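Local structure of D-3-phosphoglycerate dehydrogenase-related protein (Vibrio cholerae, 4S1V) at residues G101-P106 with G159-Q164; A107-S112 with P287-V292. The protein probably catalyses the NAD-dependent interconversion of a D-2-hydroxyacid, possibly 3-phosphoglycerate, and the matching 2-oxoacid, as a member of the D-isomer-specific 2-hydroxyacid dehydrogenase family. One frame throughout, in Å; residues are numbered along the deposited sequence.

Contact 1 of 2, residues G101-P106 with G159-Q164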
# COMPACT_ATOMS: atom_id res chain seq x y z
N GLY C 101 -12.45 -38.52 11.35
CA GLY C 101 -11.95 -37.38 10.58
C GLY C 101 -10.76 -37.73 9.71
O GLY C 101 -10.06 -38.71 9.98
N SER C 102 -10.53 -36.93 8.68
CA SER C 102 -9.49 -37.17 7.71
C SER C 102 -8.34 -36.18 7.86
O SER C 102 -8.59 -34.99 8.10
CB SER C 102 -10.06 -37.10 6.30
OG SER C 102 -9.02 -37.17 5.34
N PRO C 103 -7.08 -36.65 7.73
CA PRO C 103 -5.89 -35.78 7.80
C PRO C 103 -5.54 -35.08 6.48
O PRO C 103 -4.68 -34.20 6.48
CB PRO C 103 -4.76 -36.76 8.16
CG PRO C 103 -5.20 -38.06 7.58
CD PRO C 103 -6.71 -38.08 7.61
N VAL C 104 -6.19 -35.47 5.39
CA VAL C 104 -5.83 -34.99 4.05
C VAL C 104 -6.05 -33.48 3.83
O VAL C 104 -5.11 -32.77 3.50
CB VAL C 104 -6.48 -35.84 2.93
CG1 VAL C 104 -6.05 -35.33 1.55
CG2 VAL C 104 -6.08 -37.30 3.07
N ALA C 105 -7.28 -33.00 4.02
CA ALA C 105 -7.56 -31.56 3.86
C ALA C 105 -6.68 -30.64 4.71
O ALA C 105 -6.18 -29.64 4.20
CB ALA C 105 -9.03 -31.24 4.06
N PRO C 106 -6.49 -30.96 6.01
CA PRO C 106 -5.56 -30.18 6.83
C PRO C 106 -4.14 -30.16 6.27
O PRO C 106 -3.52 -29.12 6.24
CB PRO C 106 -5.58 -30.87 8.20
CG PRO C 106 -6.62 -31.94 8.13
CD PRO C 106 -7.36 -31.82 6.84
N GLY C 159 1.62 -34.52 9.95
CA GLY C 159 3.07 -34.30 9.81
C GLY C 159 3.72 -35.09 8.68
O GLY C 159 4.49 -34.52 7.89
N GLN C 160 3.41 -36.38 8.60
CA GLN C 160 3.99 -37.26 7.57
C GLN C 160 3.67 -36.81 6.16
O GLN C 160 4.51 -36.92 5.25
CB GLN C 160 3.53 -38.70 7.76
CG GLN C 160 4.32 -39.48 8.79
CD GLN C 160 3.70 -40.82 9.12
OE1 GLN C 160 3.53 -41.67 8.24
NE2 GLN C 160 3.38 -41.03 10.39
N ARG C 161 2.45 -36.32 5.97
CA ARG C 161 2.02 -35.80 4.68
C ARG C 161 2.77 -34.53 4.30
O ARG C 161 3.12 -34.35 3.13
CB ARG C 161 0.51 -35.59 4.66
CG ARG C 161 -0.24 -36.91 4.58
CD ARG C 161 -1.74 -36.76 4.66
NE ARG C 161 -2.33 -38.08 4.91
CZ ARG C 161 -2.81 -38.89 3.97
NH1 ARG C 161 -2.81 -38.53 2.69
NH2 ARG C 161 -3.31 -40.06 4.32
N ILE C 162 3.01 -33.66 5.28
CA ILE C 162 3.77 -32.42 5.08
C ILE C 162 5.21 -32.74 4.66
O ILE C 162 5.75 -32.09 3.76
CB ILE C 162 3.73 -31.52 6.35
CG1 ILE C 162 2.28 -31.19 6.75
CG2 ILE C 162 4.52 -30.24 6.16
CD1 ILE C 162 1.41 -30.63 5.64
N ALA C 163 5.81 -33.74 5.31
CA ALA C 163 7.15 -34.23 4.95
C ALA C 163 7.22 -34.72 3.51
O ALA C 163 8.16 -34.39 2.80
CB ALA C 163 7.58 -35.33 5.90
N GLN C 164 6.23 -35.51 3.08
CA GLN C 164 6.20 -35.99 1.70
C GLN C 164 6.08 -34.83 0.72
O GLN C 164 6.69 -34.87 -0.35
CB GLN C 164 5.04 -36.98 1.49
CG GLN C 164 5.27 -38.34 2.13
CD GLN C 164 4.02 -39.19 2.20
OE1 GLN C 164 2.90 -38.68 2.22
NE2 GLN C 164 4.22 -40.51 2.26

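Contact 2 of 2, residues A107-S112 with P287-V292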
# COMPACT_ATOMS: atom_id res chain seq x y z
N ALA C 107 -3.64 -31.32 5.84
CA ALA C 107 -2.29 -31.39 5.28
C ALA C 107 -2.17 -30.49 4.05
O ALA C 107 -1.26 -29.66 3.97
CB ALA C 107 -1.92 -32.82 4.94
N GLU C 108 -3.10 -30.65 3.10
CA GLU C 108 -3.14 -29.84 1.88
C GLU C 108 -3.27 -28.34 2.17
O GLU C 108 -2.62 -27.52 1.51
CB GLU C 108 -4.28 -30.31 0.94
CG GLU C 108 -4.09 -31.70 0.34
CD GLU C 108 -4.99 -32.00 -0.86
OE1 GLU C 108 -5.60 -31.05 -1.42
OE2 GLU C 108 -5.09 -33.19 -1.26
N LEU C 109 -4.09 -27.98 3.16
CA LEU C 109 -4.26 -26.58 3.56
C LEU C 109 -2.98 -25.98 4.15
O LEU C 109 -2.60 -24.87 3.81
CB LEU C 109 -5.46 -26.42 4.52
CG LEU C 109 -5.94 -25.03 4.99
CD1 LEU C 109 -5.06 -24.47 6.10
CD2 LEU C 109 -6.08 -24.03 3.84
N CYS C 110 -2.33 -26.74 5.04
CA CYS C 110 -1.05 -26.33 5.61
C CYS C 110 -0.07 -26.02 4.48
O CYS C 110 0.61 -25.00 4.52
CB CYS C 110 -0.49 -27.43 6.51
SG CYS C 110 1.09 -26.98 7.29
N TRP C 111 -0.03 -26.87 3.46
CA TRP C 111 0.87 -26.66 2.35
C TRP C 111 0.52 -25.43 1.56
O TRP C 111 1.41 -24.68 1.13
CB TRP C 111 0.92 -27.88 1.43
CG TRP C 111 2.26 -27.93 0.74
CD1 TRP C 111 2.53 -27.75 -0.61
CD2 TRP C 111 3.57 -28.09 1.39
NE1 TRP C 111 3.88 -27.83 -0.85
CE2 TRP C 111 4.56 -28.04 0.31
CE3 TRP C 111 4.00 -28.31 2.69
CZ2 TRP C 111 5.92 -28.18 0.56
CZ3 TRP C 111 5.37 -28.45 2.93
CH2 TRP C 111 6.30 -28.39 1.88
N SER C 112 -0.78 -25.20 1.37
CA SER C 112 -1.27 -24.02 0.68
C SER C 112 -0.86 -22.73 1.40
O SER C 112 -0.53 -21.73 0.76
CB SER C 112 -2.80 -24.09 0.56
OG SER C 112 -3.30 -22.95 -0.12
N PRO C 287 -8.62 -18.40 8.50
CA PRO C 287 -9.68 -18.64 9.49
C PRO C 287 -9.99 -20.12 9.80
O PRO C 287 -11.08 -20.61 9.49
CB PRO C 287 -10.89 -17.94 8.87
CG PRO C 287 -10.68 -18.09 7.40
CD PRO C 287 -9.19 -18.06 7.18
N HIS C 288 -9.04 -20.79 10.44
CA HIS C 288 -9.13 -22.22 10.77
C HIS C 288 -9.70 -23.06 9.67
O HIS C 288 -10.71 -23.74 9.83
CB HIS C 288 -9.85 -22.44 12.11
CG HIS C 288 -9.41 -23.71 12.83
ND1 HIS C 288 -9.49 -23.84 14.16
CD2 HIS C 288 -8.87 -24.90 12.34
CE1 HIS C 288 -9.04 -25.06 14.52
NE2 HIS C 288 -8.66 -25.71 13.41
N LEU C 289 -9.02 -23.03 8.52
CA LEU C 289 -9.49 -23.73 7.32
C LEU C 289 -9.08 -25.20 7.21
O LEU C 289 -9.71 -25.94 6.45
CB LEU C 289 -9.02 -22.98 6.07
CG LEU C 289 -9.56 -21.55 5.87
CD1 LEU C 289 -8.87 -20.91 4.67
CD2 LEU C 289 -11.07 -21.57 5.69
N GLY C 290 -8.05 -25.62 7.94
CA GLY C 290 -7.51 -26.99 7.83
C GLY C 290 -8.56 -28.03 7.45
O GLY C 290 -8.48 -28.66 6.39
N TYR C 291 -9.57 -28.17 8.31
CA TYR C 291 -10.59 -29.20 8.13
C TYR C 291 -11.81 -28.75 7.33
O TYR C 291 -12.71 -29.55 7.05
CB TYR C 291 -11.00 -29.80 9.49
CG TYR C 291 -11.63 -28.83 10.47
CD1 TYR C 291 -13.00 -28.55 10.41
CD2 TYR C 291 -10.88 -28.22 11.47
CE1 TYR C 291 -13.60 -27.67 11.29
CE2 TYR C 291 -11.48 -27.34 12.37
CZ TYR C 291 -12.84 -27.08 12.27
OH TYR C 291 -13.45 -26.22 13.16
N VAL C 292 -11.84 -27.48 6.95
CA VAL C 292 -13.00 -26.88 6.29
C VAL C 292 -12.88 -27.11 4.78
O VAL C 292 -12.22 -26.34 4.08
CB VAL C 292 -13.12 -25.38 6.64
CG1 VAL C 292 -14.39 -24.78 6.04
CG2 VAL C 292 -13.11 -25.20 8.15

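Contact 1 of 2, residues G101-P106 with G159-Q164
V104 lays one methyl over a face of the R161 guanidinium: CG2 stands above the plane, displaced toward the rim, with R161 NH1 as its nearest atom at 3.5 Å. P103 adds a second, looser touch where its ring carbon CG comes within 3.9 Å of R161 NE, approaching obliquely. No hydrogen bond joins the two segments, which bury 149 Å² in all, with R161 contributing the largest share.

The arginine arrives from helix 157-168 with CG beside its own backbone N and its chain extended from CG to NE. A bend at the last torsion (chi4 -95°) swings the plane across the line of the chain, which lets a face meet the valine. On the other side, V104 holds CG1 anti to its backbone N (chi1 -179°), leaving CG2 as the branch that reaches the arginine.

Behind these side chains stands the start of helix 104-119. S102 OG takes a weak capping bond from V104 N, 3.3 Å long; a short hydroxyl suits a place where an amide at a helix start lacks a carbonyl of a preceding turn. Proline fits the next position, since it has no N-H to satisfy and a restricted phi, and its ring also packs on K157 and I158. V104 touches S146 of the second subunit.

Dispersion on a guanidinium face spends none of its N-H groups, so the contact leaves them able to bond elsewhere; the positive end of the helix dipole would if anything slightly disfavour the cation, so packing probably carries this partly exposed contact.

Contact 2 of 2, residues A107-S112 with P287-V292
The flat group that L109 meets is the peptide linking L289 to G290: L109 CG sits almost straight above G290 N, 3.7 Å away, and L109 CD1 shares the same face at an equal 3.7 Å from that nitrogen. Next to it, the H288 ring has Y291 CE2 over one face, 3.3 Å above the plane and shifted toward the rim.

L109 sets out from helix 104-119 toward the loop. With CG anti to the backbone N and beside the carbonyl carbon (chi1 -174°), the branch is brought over the L289-G290 peptide, and CD2 touches L289 CB at 3.8 Å. The two leucine side chains run at about a right angle. Glycine suits position 290, since its bare CA lies 3.9 Å from L109 CB and the backbones come as near as 5.4 Å between the CA atoms of L109 and G290.

The loop's shape is fixed from within by a type I turn from L289 to V292, and from outside by D263, whose two carboxylate oxygens accept from the backbone N of L289 and of G290. G290 O is bonded to R119 of the second subunit.

H288 ND1 bonds E268 OE1, and R239 touches the histidine. This grouping is consistent with the arginine, glutamate and histidine of the active site in D-2-hydroxyacid dehydrogenases, whose histidine lies on such a loop after the last strand of the Rossmann sheet.

Overall arrangement
Contacts 1 and 2 share helix 104-119, which enters the Rossmann domain from the five-stranded domain, and their centres lie 10 Å apart. Successive turns of the helix serve them: its start meets helix 157-168, while L109 faces the loop that leads into helix 294-312. They also touch directly, with R161 CB 3.7 Å from A107 CB and A105 CB 3.5 Å from G290 O. R119 of the second subunit ties them together by bonding the carbonyls of A105 and G290. The GxGxxG-type pattern, probably dinucleotide-binding, runs into helix 157-168, its last glycine being G159 of contact 1, and 287-292 carries H288, so the shared helix stands between a likely cofactor-binding element and a likely catalytic loop.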